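Local coordinates for replicative DNA helicase (Mycobacterium smegmatis, PDB 6OWN), which carries out, as an intein within the replicative DNA helicase DnaB, a protein-splicing reaction that zinc reversibly inhibits, at residues L27-E32 with V121-H126; V50-F53 with T57-V60; V60-H65 with V114-V119; W67-G72 with A77-G82. All blocks are in the same frame, centred on the assembly; numbering follows the deposited sequence.

Contact 1: L27-E32 with V121-H126; sequences LGPDGE and VDNPEH
Asn123 holds CG between its own backbone N and carbonyl carbon (chi1 60°), and this position, with the amide swung broadside by chi2 at 80°, sets the group against Pro29. Pro29 CD is almost equidistant from the amide atoms, 3.7 Å from Asn123 OD1 and 3.9 Å from Asn123 ND2. The two side chains approach from opposite directions. Asparagine suits the place because its two ends do different work: ND2 donates to Thr34 OG1 and Leu127 O, while OD1 takes a weak bond from Glu125 N. Gly28 brings its bare CA within 4.0 Å of Asn123 ND2. Two residues on in the same turn, the Glu125 side chain crosses that of Pro29 at about a right angle, with OE2 3.8 Å from Pro29 CG; its chain bends at chi2 to arrive there. No hydrogen bond joins the segments, which meet by van der Waals packing alone, and Leu127 also touches Pro29. In 27-32 the proline's restricted phi fits a turn, and Glu32 N donates to Asp30 OD1 in an Asx turn. The result is two type I beta turns, Gly28 to Gly31 and Asn123 to His126, packed together between strands of the all-beta intein (HINT) fold.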
loop_
_atom_site.group_PDB
_atom_site.type_symbol
_atom_site.label_atom_id
_atom_site.label_comp_id
_atom_site.label_asym_id
_atom_site.label_seq_id
_atom_site.Cartn_x
_atom_site.Cartn_y
_atom_site.Cartn_z
ATOM N N LEU A 27 -2.026 7.060 8.156
ATOM C CA LEU A 27 -2.226 6.285 9.378
ATOM C C LEU A 27 -1.197 5.167 9.431
ATOM O O LEU A 27 -0.995 4.465 8.435
ATOM C CB LEU A 27 -3.641 5.705 9.445
ATOM C CG LEU A 27 -4.793 6.720 9.518
ATOM C CD1 LEU A 27 -6.123 6.017 9.833
ATOM C CD2 LEU A 27 -4.496 7.809 10.557
ATOM N N GLY A 28 -0.543 5.013 10.588
ATOM C CA GLY A 28 0.475 4.013 10.781
ATOM C C GLY A 28 -0.104 2.664 11.159
ATOM O O GLY A 28 -1.319 2.455 11.115
ATOM N N PRO A 29 0.758 1.719 11.552
ATOM C CA PRO A 29 0.282 0.343 11.766
ATOM C C PRO A 29 -0.648 0.205 12.956
ATOM O O PRO A 29 -1.377 -0.791 13.040
ATOM C CB PRO A 29 1.580 -0.450 11.970
ATOM C CG PRO A 29 2.537 0.559 12.536
ATOM C CD PRO A 29 2.186 1.873 11.887
ATOM N N ASP A 30 -0.646 1.171 13.870
ATOM C CA ASP A 30 -1.569 1.217 14.993
ATOM C C ASP A 30 -2.727 2.177 14.756
ATOM O O ASP A 30 -3.474 2.475 15.694
ATOM C CB ASP A 30 -0.813 1.621 16.260
ATOM C CG ASP A 30 -0.074 2.954 16.103
ATOM O OD1 ASP A 30 -0.069 3.529 14.986
ATOM O OD2 ASP A 30 0.512 3.420 17.099
ATOM N N GLY A 31 -2.886 2.684 13.533
ATOM C CA GLY A 31 -3.945 3.631 13.252
ATOM C C GLY A 31 -3.665 5.060 13.663
ATOM O O GLY A 31 -4.497 5.937 13.392
ATOM N N GLU A 32 -2.527 5.335 14.285
ATOM C CA GLU A 32 -2.184 6.693 14.677
ATOM C C GLU A 32 -1.563 7.458 13.509
ATOM O O GLU A 32 -1.026 6.852 12.576
ATOM C CB GLU A 32 -1.228 6.664 15.865
ATOM C CG GLU A 32 -1.849 6.048 17.127
ATOM C CD GLU A 32 -3.113 6.776 17.567
ATOM O OE1 GLU A 32 -3.138 8.023 17.507
ATOM O OE2 GLU A 32 -4.085 6.101 17.965
ATOM N N VAL A 121 6.953 7.148 5.047
ATOM C CA VAL A 121 6.438 7.666 6.312
ATOM C C VAL A 121 7.477 7.398 7.404
ATOM O O VAL A 121 8.395 6.600 7.230
ATOM C CB VAL A 121 5.065 7.059 6.685
ATOM C CG1 VAL A 121 4.005 7.433 5.646
ATOM C CG2 VAL A 121 5.166 5.560 6.830
ATOM N N ASP A 122 7.324 8.078 8.549
ATOM C CA ASP A 122 8.390 8.071 9.549
ATOM C C ASP A 122 8.074 7.279 10.829
ATOM O O ASP A 122 8.718 7.513 11.856
ATOM C CB ASP A 122 8.804 9.506 9.894
ATOM C CG ASP A 122 7.658 10.365 10.421
ATOM O OD1 ASP A 122 6.545 9.844 10.647
ATOM O OD2 ASP A 122 7.886 11.586 10.603
ATOM N N ASN A 123 7.142 6.304 10.796
ATOM C CA ASN A 123 7.089 5.478 11.998
ATOM C C ASN A 123 8.120 4.357 11.906
ATOM O O ASN A 123 8.579 4.016 10.811
ATOM C CB ASN A 123 5.683 4.919 12.201
ATOM C CG ASN A 123 5.219 4.057 11.047
ATOM O OD1 ASN A 123 5.591 2.891 10.941
ATOM N ND2 ASN A 123 4.375 4.623 10.190
ATOM N N PRO A 124 8.545 3.787 13.042
ATOM C CA PRO A 124 9.680 2.842 13.010
ATOM C C PRO A 124 9.439 1.585 12.187
ATOM O O PRO A 124 10.410 0.920 11.803
ATOM C CB PRO A 124 9.890 2.498 14.493
ATOM C CG PRO A 124 9.331 3.686 15.239
ATOM C CD PRO A 124 8.152 4.122 14.423
ATOM N N GLU A 125 8.191 1.215 11.935
ATOM C CA GLU A 125 7.899 0.064 11.093
ATOM C C GLU A 125 7.785 0.432 9.617
ATOM O O GLU A 125 7.727 -0.464 8.768
ATOM C CB GLU A 125 6.615 -0.611 11.582
ATOM C CG GLU A 125 6.687 -1.134 13.035
ATOM C CD GLU A 125 6.578 -0.043 14.119
ATOM O OE1 GLU A 125 6.995 -0.316 15.275
ATOM O OE2 GLU A 125 6.090 1.079 13.820
ATOM N N HIS A 126 7.760 1.725 9.304
ATOM C CA HIS A 126 7.688 2.222 7.933
ATOM C C HIS A 126 6.490 1.647 7.185
ATOM O O HIS A 126 6.581 1.247 6.023
ATOM C CB HIS A 126 9.000 1.958 7.197
ATOM C CG HIS A 126 10.171 2.652 7.825
ATOM N ND1 HIS A 126 10.237 4.025 7.951
ATOM C CD2 HIS A 126 11.299 2.167 8.396
ATOM C CE1 HIS A 126 11.367 4.356 8.549
ATOM N NE2 HIS A 126 12.028 3.248 8.832
#

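Contact 2: V50-F53 with T57-V60; sequences VVEF and TAIV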
loop_
_atom_site.group_PDB
_atom_site.type_symbol
_atom_site.label_atom_id
_atom_site.label_comp_id
_atom_site.label_asym_id
_atom_site.label_seq_id
_atom_site.Cartn_x
_atom_site.Cartn_y
_atom_site.Cartn_z
ATOM N N VAL A 50 -2.921 -6.311 -9.705
ATOM C CA VAL A 50 -4.020 -6.223 -8.754
ATOM C C VAL A 50 -3.757 -7.231 -7.642
ATOM O O VAL A 50 -3.463 -8.405 -7.905
ATOM C CB VAL A 50 -5.384 -6.492 -9.417
ATOM C CG1 VAL A 50 -6.503 -6.066 -8.465
ATOM C CG2 VAL A 50 -5.504 -5.757 -10.729
ATOM N N VAL A 51 -3.839 -6.772 -6.402
ATOM C CA VAL A 51 -3.768 -7.638 -5.234
ATOM C C VAL A 51 -5.160 -7.654 -4.624
ATOM O O VAL A 51 -5.688 -6.600 -4.251
ATOM C CB VAL A 51 -2.716 -7.151 -4.226
ATOM C CG1 VAL A 51 -2.568 -8.127 -3.072
ATOM C CG2 VAL A 51 -1.365 -6.938 -4.919
ATOM N N GLU A 52 -5.771 -8.831 -4.554
ATOM C CA GLU A 52 -7.094 -8.985 -3.965
ATOM C C GLU A 52 -6.979 -9.552 -2.555
ATOM O O GLU A 52 -6.162 -10.441 -2.304
ATOM C CB GLU A 52 -7.974 -9.880 -4.840
ATOM C CG GLU A 52 -8.362 -9.208 -6.148
ATOM C CD GLU A 52 -9.016 -10.162 -7.132
ATOM O OE1 GLU A 52 -9.116 -11.371 -6.820
ATOM O OE2 GLU A 52 -9.420 -9.699 -8.220
ATOM N N PHE A 53 -7.788 -9.021 -1.634
ATOM C CA PHE A 53 -7.707 -9.372 -0.222
ATOM C C PHE A 53 -9.010 -9.991 0.276
ATOM O O PHE A 53 -10.093 -9.777 -0.283
ATOM C CB PHE A 53 -7.381 -8.153 0.648
ATOM C CG PHE A 53 -6.101 -7.469 0.282
ATOM C CD1 PHE A 53 -4.892 -7.933 0.752
ATOM C CD2 PHE A 53 -6.113 -6.349 -0.527
ATOM C CE1 PHE A 53 -3.709 -7.305 0.415
ATOM C CE2 PHE A 53 -4.931 -5.726 -0.879
ATOM C CZ PHE A 53 -3.730 -6.198 -0.398
ATOM N N THR A 57 -11.444 -6.235 -0.499
ATOM C CA THR A 57 -10.883 -5.045 -1.118
ATOM C C THR A 57 -9.728 -5.432 -2.038
ATOM O O THR A 57 -9.256 -6.568 -2.045
ATOM C CB THR A 57 -10.446 -4.028 -0.056
ATOM O OG1 THR A 57 -9.362 -4.557 0.710
ATOM C CG2 THR A 57 -11.633 -3.695 0.893
ATOM N N ALA A 58 -9.285 -4.476 -2.844
ATOM C CA ALA A 58 -8.231 -4.749 -3.807
ATOM C C ALA A 58 -7.401 -3.493 -3.990
ATOM O O ALA A 58 -7.922 -2.377 -3.899
ATOM C CB ALA A 58 -8.802 -5.204 -5.154
ATOM N N ILE A 59 -6.102 -3.686 -4.236
ATOM C CA ILE A 59 -5.163 -2.586 -4.426
ATOM C C ILE A 59 -4.327 -2.857 -5.672
ATOM O O ILE A 59 -3.796 -3.960 -5.838
ATOM C CB ILE A 59 -4.254 -2.396 -3.198
ATOM C CG1 ILE A 59 -5.091 -2.113 -1.945
ATOM C CG2 ILE A 59 -3.240 -1.277 -3.463
ATOM C CD1 ILE A 59 -4.283 -2.018 -0.659
ATOM N N VAL A 60 -4.195 -1.853 -6.539
ATOM C CA VAL A 60 -3.282 -1.933 -7.677
ATOM C C VAL A 60 -1.922 -1.398 -7.249
ATOM O O VAL A 60 -1.819 -0.290 -6.709
ATOM C CB VAL A 60 -3.828 -1.151 -8.885
ATOM C CG1 VAL A 60 -2.801 -1.133 -9.997
ATOM C CG2 VAL A 60 -5.138 -1.761 -9.372
#
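Val51 and Ile59 form the hydrogen-bonded pair at the heart of this antiparallel hairpin, whose strand axes run at 164° and approach to 4.6 Å. Two bonds of equal length link them, Val51 N to Ile59 O and Ile59 N to Val51 O, each 2.9 Å. A third bond, from Phe53 N to Thr57 O (2.9 Å), extends the pairing to Thr57, just before the second strand begins. The non-hydrogen-bonded pair Glu52 with Ala58 lies between these, and Val50 with Val60 beyond Val51 and Ile59; Ala58 CA comes 3.2 Å from Val51 O in a CA-H...O contact.

The apolar packing divides between the two faces of the sheet. On the face of Val50, Glu52, Ala58 and Val60, the valine CG2 methyls meet, and Val50 CG1 lies 4.1 Å from Ala58 CB; alanine is small enough to sit between this methyl and the CG of Glu52. The carboxylate of Glu52 turns to Arg109 on the neighbouring strand in a salt bridge.

Beside Val51 and Ile59, Phe53, its ring carbon CG anti to the carbonyl carbon (chi1 -58°), turns its ring edge toward the second strand: CE2 is 3.8 Å from Ile59 CG1, and CD2 is 3.5 Å from Thr57 O. Thr57 OG1 is bonded to Asp55 within the connecting turn.

Branched valine and isoleucine suit extended strands, and here the backbone polar groups pair with one another while Val51, Phe53 and Ile59 are buried. Main-chain bonds therefore fix the register, and the apolar side chains make one face a core surface.

Contact 3: V60-H65 with V114-V119; sequences VADAQH and VPVRCV. With ZN (zinc ion), chain E.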
loop_
_atom_site.group_PDB
_atom_site.type_symbol
_atom_site.label_atom_id
_atom_site.label_comp_id
_atom_site.label_asym_id
_atom_site.label_seq_id
_atom_site.Cartn_x
_atom_site.Cartn_y
_atom_site.Cartn_z
ATOM N N VAL A 60 -4.195 -1.853 -6.539
ATOM C CA VAL A 60 -3.282 -1.933 -7.677
ATOM C C VAL A 60 -1.922 -1.398 -7.249
ATOM O O VAL A 60 -1.819 -0.290 -6.709
ATOM C CB VAL A 60 -3.828 -1.151 -8.885
ATOM C CG1 VAL A 60 -2.801 -1.133 -9.997
ATOM C CG2 VAL A 60 -5.138 -1.761 -9.372
ATOM N N ALA A 61 -0.872 -2.195 -7.466
ATOM C CA ALA A 61 0.482 -1.818 -7.074
ATOM C C ALA A 61 1.451 -2.224 -8.175
ATOM O O ALA A 61 1.156 -3.115 -8.967
ATOM C CB ALA A 61 0.909 -2.478 -5.760
ATOM N N ASP A 62 2.619 -1.573 -8.220
ATOM C CA ASP A 62 3.602 -2.026 -9.196
ATOM C C ASP A 62 4.389 -3.212 -8.641
ATOM O O ASP A 62 4.260 -3.582 -7.470
ATOM C CB ASP A 62 4.529 -0.880 -9.637
ATOM C CG ASP A 62 5.474 -0.397 -8.540
ATOM O OD1 ASP A 62 5.320 -0.795 -7.376
ATOM O OD2 ASP A 62 6.377 0.410 -8.854
ATOM N N ALA A 63 5.224 -3.796 -9.511
ATOM C CA ALA A 63 5.897 -5.060 -9.206
ATOM C C ALA A 63 6.750 -4.977 -7.946
ATOM O O ALA A 63 6.828 -5.944 -7.177
ATOM C CB ALA A 63 6.768 -5.485 -10.390
ATOM N N GLN A 64 7.391 -3.835 -7.721
ATOM C CA GLN A 64 8.380 -3.660 -6.664
ATOM C C GLN A 64 7.822 -3.026 -5.397
ATOM O O GLN A 64 8.595 -2.759 -4.471
ATOM C CB GLN A 64 9.553 -2.807 -7.172
ATOM C CG GLN A 64 10.372 -3.450 -8.282
ATOM C CD GLN A 64 11.271 -2.452 -8.980
ATOM O OE1 GLN A 64 12.223 -1.947 -8.388
ATOM N NE2 GLN A 64 10.961 -2.147 -10.240
ATOM N N HIS A 65 6.521 -2.750 -5.330
ATOM C CA HIS A 65 5.946 -2.304 -4.065
ATOM C C HIS A 65 6.112 -3.385 -3.003
ATOM O O HIS A 65 6.010 -4.580 -3.292
ATOM C CB HIS A 65 4.468 -1.960 -4.224
ATOM C CG HIS A 65 3.879 -1.330 -3.006
ATOM N ND1 HIS A 65 3.835 0.034 -2.826
ATOM C CD2 HIS A 65 3.336 -1.874 -1.892
ATOM C CE1 HIS A 65 3.282 0.306 -1.658
ATOM N NE2 HIS A 65 2.978 -0.835 -1.068
ATOM N N VAL A 114 -0.734 1.319 -15.119
ATOM C CA VAL A 114 -1.350 2.613 -14.827
ATOM C C VAL A 114 -0.318 3.473 -14.116
ATOM O O VAL A 114 0.716 2.968 -13.648
ATOM C CB VAL A 114 -2.629 2.461 -13.971
ATOM C CG1 VAL A 114 -3.691 1.657 -14.720
ATOM C CG2 VAL A 114 -2.297 1.833 -12.623
ATOM N N PRO A 115 -0.557 4.782 -14.025
ATOM C CA PRO A 115 0.331 5.634 -13.225
ATOM C C PRO A 115 0.340 5.204 -11.760
ATOM O O PRO A 115 -0.697 4.886 -11.176
ATOM C CB PRO A 115 -0.269 7.033 -13.399
ATOM C CG PRO A 115 -1.023 6.974 -14.694
ATOM C CD PRO A 115 -1.562 5.573 -14.766
ATOM N N VAL A 116 1.533 5.184 -11.169
ATOM C CA VAL A 116 1.711 4.808 -9.773
ATOM C C VAL A 116 2.594 5.845 -9.087
ATOM O O VAL A 116 3.206 6.704 -9.727
ATOM C CB VAL A 116 2.320 3.399 -9.623
ATOM C CG1 VAL A 116 1.368 2.326 -10.174
ATOM C CG2 VAL A 116 3.665 3.324 -10.308
ATOM N N ARG A 117 2.659 5.745 -7.760
ATOM C CA ARG A 117 3.410 6.695 -6.944
ATOM C C ARG A 117 3.636 6.057 -5.578
ATOM O O ARG A 117 2.800 5.291 -5.108
ATOM C CB ARG A 117 2.663 8.038 -6.811
ATOM C CG ARG A 117 3.319 9.062 -5.861
ATOM C CD ARG A 117 2.893 10.509 -6.181
ATOM N NE ARG A 117 3.425 11.464 -5.206
ATOM C CZ ARG A 117 2.685 12.083 -4.292
ATOM N NH1 ARG A 117 1.379 11.854 -4.235
ATOM N NH2 ARG A 117 3.238 12.927 -3.431
ATOM N N CYS A 118 4.785 6.349 -4.965
ATOM C CA CYS A 118 5.103 5.833 -3.641
ATOM C C CYS A 118 5.297 7.006 -2.689
ATOM O O CYS A 118 5.535 8.140 -3.113
ATOM C CB CYS A 118 6.366 4.947 -3.661
ATOM S SG CYS A 118 6.382 3.519 -2.475
ATOM N N VAL A 119 5.166 6.724 -1.390
ATOM C CA VAL A 119 5.462 7.683 -0.331
ATOM C C VAL A 119 6.213 6.951 0.771
ATOM O O VAL A 119 6.127 5.728 0.908
ATOM C CB VAL A 119 4.206 8.351 0.273
ATOM C CG1 VAL A 119 3.452 9.161 -0.771
ATOM C CG2 VAL A 119 3.319 7.307 0.920
HETATM ZN ZN ZN E . 4.735 3.867 -0.890
#
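A zinc site of this intein lies at one end of the contact, where His65 approaches Cys118. Asp62 to His65 form a type I turn matching the place of the histidine-bearing block B motif of inteins, an assignment inferred from the sequence. Cys118 SG binds the zinc ion at 2.3 Å, as expected of a soft sulfur ligand, and Val119 and Tyr128 also belong to the site. His65 stands beside it without binding: its CE1 is 3.9 Å from the zinc ion. The sulfur approaches the imidazole obliquely, with Cys118 SG 4.3 Å from His65 ND1. With CG anti to the backbone N (chi1 -172°), the His65 ring reaches out from the turn toward Cys118, and its NE2 is bonded to Thr137 OG1, which fixes how the ring is turned.

Farther from the metal the contact becomes apolar. Val60 CG1 and Val114 CG2 meet at 4.0 Å, their side chains crossing at about a right angle. Between these two ends, Val116 CG2 comes 4.2 Å from Asp62 OD2, which also forms a long, weak ion pair with Arg46. Valines suit this seam because their compact branched side chains fill it without needing polar partners.

Around the contact, Ala1 at the chain's start touches Asp62, His65 and Cys118, and Trp67 packs edge-to-face with the His65 ring. Strand 2-3 lies against Val60, His65 and Val114, while strand 48-53 reaches Val114 and Val116 through Cys48.

Contact 4: W67-G72 with A77-G82; sequences WPTEHG and ANLRAG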
loop_
_atom_site.group_PDB
_atom_site.type_symbol
_atom_site.label_atom_id
_atom_site.label_comp_id
_atom_site.label_asym_id
_atom_site.label_seq_id
_atom_site.Cartn_x
_atom_site.Cartn_y
_atom_site.Cartn_z
ATOM N N TRP A 67 5.380 -5.277 0.772
ATOM C CA TRP A 67 4.295 -5.714 1.625
ATOM C C TRP A 67 4.842 -6.459 2.834
ATOM O O TRP A 67 5.719 -7.320 2.690
ATOM C CB TRP A 67 3.351 -6.646 0.869
ATOM C CG TRP A 67 2.776 -6.044 -0.352
ATOM C CD1 TRP A 67 3.311 -6.062 -1.607
ATOM C CD2 TRP A 67 1.540 -5.337 -0.452
ATOM N NE1 TRP A 67 2.482 -5.404 -2.484
ATOM C CE2 TRP A 67 1.388 -4.949 -1.797
ATOM C CE3 TRP A 67 0.542 -4.991 0.471
ATOM C CZ2 TRP A 67 0.275 -4.244 -2.248
ATOM C CZ3 TRP A 67 -0.553 -4.276 0.024
ATOM C CH2 TRP A 67 -0.678 -3.910 -1.322
ATOM N N PRO A 68 4.325 -6.177 4.018
ATOM C CA PRO A 68 4.752 -6.892 5.229
ATOM C C PRO A 68 3.973 -8.187 5.412
ATOM O O PRO A 68 2.803 -8.170 5.812
ATOM C CB PRO A 68 4.458 -5.886 6.348
ATOM C CG PRO A 68 3.250 -5.113 5.825
ATOM C CD PRO A 68 3.396 -5.068 4.313
ATOM N N THR A 69 4.613 -9.311 5.121
ATOM C CA THR A 69 3.956 -10.608 5.278
ATOM C C THR A 69 4.524 -11.376 6.473
ATOM O O THR A 69 5.509 -10.977 7.104
ATOM C CB THR A 69 4.073 -11.456 4.002
ATOM O OG1 THR A 69 5.394 -11.991 3.880
ATOM C CG2 THR A 69 3.726 -10.623 2.775
ATOM N N GLU A 70 3.886 -12.511 6.776
ATOM C CA GLU A 70 4.357 -13.368 7.862
ATOM C C GLU A 70 5.731 -13.958 7.570
ATOM O O GLU A 70 6.425 -14.393 8.497
ATOM C CB GLU A 70 3.341 -14.483 8.134
ATOM C CG GLU A 70 3.166 -15.478 6.990
ATOM C CD GLU A 70 2.042 -15.093 6.040
ATOM O OE1 GLU A 70 2.204 -14.090 5.316
ATOM O OE2 GLU A 70 1.005 -15.795 6.006
ATOM N N HIS A 71 6.142 -13.978 6.309
ATOM C CA HIS A 71 7.471 -14.419 5.919
ATOM C C HIS A 71 8.462 -13.268 5.833
ATOM O O HIS A 71 9.607 -13.482 5.423
ATOM C CB HIS A 71 7.405 -15.152 4.577
ATOM C CG HIS A 71 6.317 -16.180 4.502
ATOM N ND1 HIS A 71 5.235 -16.061 3.654
ATOM C CD2 HIS A 71 6.139 -17.341 5.175
ATOM C CE1 HIS A 71 4.443 -17.107 3.804
ATOM N NE2 HIS A 71 4.968 -17.899 4.722
ATOM N N GLY A 72 8.050 -12.063 6.212
ATOM C CA GLY A 72 8.860 -10.879 6.030
ATOM C C GLY A 72 8.350 -10.033 4.882
ATOM O O GLY A 72 7.260 -10.240 4.342
ATOM N N ALA A 77 5.526 -8.695 -6.892
ATOM C CA ALA A 77 5.855 -9.752 -7.843
ATOM C C ALA A 77 6.152 -11.089 -7.178
ATOM O O ALA A 77 6.301 -12.090 -7.887
ATOM C CB ALA A 77 7.063 -9.331 -8.684
ATOM N N ASN A 78 6.253 -11.129 -5.849
ATOM C CA ASN A 78 6.524 -12.346 -5.101
ATOM C C ASN A 78 5.387 -12.730 -4.175
ATOM O O ASN A 78 5.492 -13.746 -3.478
ATOM C CB ASN A 78 7.810 -12.188 -4.277
ATOM C CG ASN A 78 9.056 -12.317 -5.122
ATOM O OD1 ASN A 78 9.044 -12.997 -6.145
ATOM N ND2 ASN A 78 10.142 -11.664 -4.700
ATOM N N LEU A 79 4.327 -11.929 -4.118
ATOM C CA LEU A 79 3.167 -12.289 -3.320
ATOM C C LEU A 79 2.527 -13.554 -3.867
ATOM O O LEU A 79 2.534 -13.811 -5.073
ATOM C CB LEU A 79 2.139 -11.162 -3.332
ATOM C CG LEU A 79 2.500 -9.857 -2.636
ATOM C CD1 LEU A 79 1.302 -8.923 -2.736
ATOM C CD2 LEU A 79 2.874 -10.117 -1.180
ATOM N N ARG A 80 1.956 -14.342 -2.966
ATOM C CA ARG A 80 1.209 -15.527 -3.354
ATOM C C ARG A 80 -0.065 -15.576 -2.535
ATOM O O ARG A 80 -0.076 -15.172 -1.369
ATOM C CB ARG A 80 2.032 -16.803 -3.153
ATOM C CG ARG A 80 2.841 -17.196 -4.378
ATOM C CD ARG A 80 4.087 -17.964 -3.998
ATOM N NE ARG A 80 3.787 -19.340 -3.618
ATOM C CZ ARG A 80 3.860 -20.374 -4.448
ATOM N NH1 ARG A 80 4.225 -20.187 -5.709
ATOM N NH2 ARG A 80 3.570 -21.596 -4.018
ATOM N N ALA A 81 -1.145 -16.039 -3.157
ATOM C CA ALA A 81 -2.373 -16.251 -2.411
ATOM C C ALA A 81 -2.086 -17.162 -1.226
ATOM O O ALA A 81 -1.265 -18.078 -1.311
ATOM C CB ALA A 81 -3.448 -16.856 -3.312
ATOM N N GLY A 82 -2.733 -16.877 -0.100
ATOM C CA GLY A 82 -2.462 -17.551 1.146
ATOM C C GLY A 82 -1.661 -16.726 2.131
ATOM O O GLY A 82 -1.846 -16.878 3.342
#
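Leu79 packs against Trp67 at the base of a small beta hairpin, strands 66-69 and 72-75, whose type I turn runs from Thr69 to Gly72. The leucine carries CG anti to its carbonyl carbon (chi1 -68°) and is extended beyond it, so that its two methyls reach the hairpin separately. CD1 lies over the five-membered ring of the indole, 3.8 Å from its centroid and 16° off the ring normal, a CH-pi contact. The nearest ring atoms, Trp67 CD1 and Trp67 NE1, are both 3.7 Å from Leu79 CD1, so the methyl sits toward the pyrrole rim. Leu79 CD2 touches both Trp67 CB and Thr69 CG2, at 4.1 Å from each. The forked end of leucine thus suits a place where a ring and a methyl must be touched together.

Tryptophan offers both a broad face and a donor: NE1 is bonded to Thr76 OG1, which limits the indole's rotation.

Thr69 divides its branches. CG2, anti to the carbonyl carbon, faces the leucine; OG1, between N and the carbonyl carbon (chi1 75°), serves the turn, accepting from His71 N in an ST turn. Gly72, with a positive phi, occupies a backbone region natural to glycine. Glu70 bends at chi2 and brings OE2 4.0 Å from Gly82 O, but that carboxylate oxygen's bonded partner is His84 ND1. At the close of the turn, Gly72 O accepts two bonds, from Thr69 N and, at 2.6 Å, from Thr69 OG1.

From the N terminus, the chain first reaches 27-32, whose partner comes only at 121-126, so contact 1 spans all the others. Within that span contact 2 closes first, a tight hairpin of strands 48-53 and 58-62. Val60 ends it and also begins contact 3, which runs on to 114-119 and therefore encloses contact 4, the short closure of 67-72 on 77-82. Contacts 2 and 4 follow in series yet touch: Phe53, Val51 and Ile59 pack on Trp67, and Val51 also on Leu79. Contact 3 joins the sheet of the hairpin to the strand 116-121 of the other four-stranded sheet, and contact 1 lies on the opposite side of the chain's centre from contacts 2 and 3.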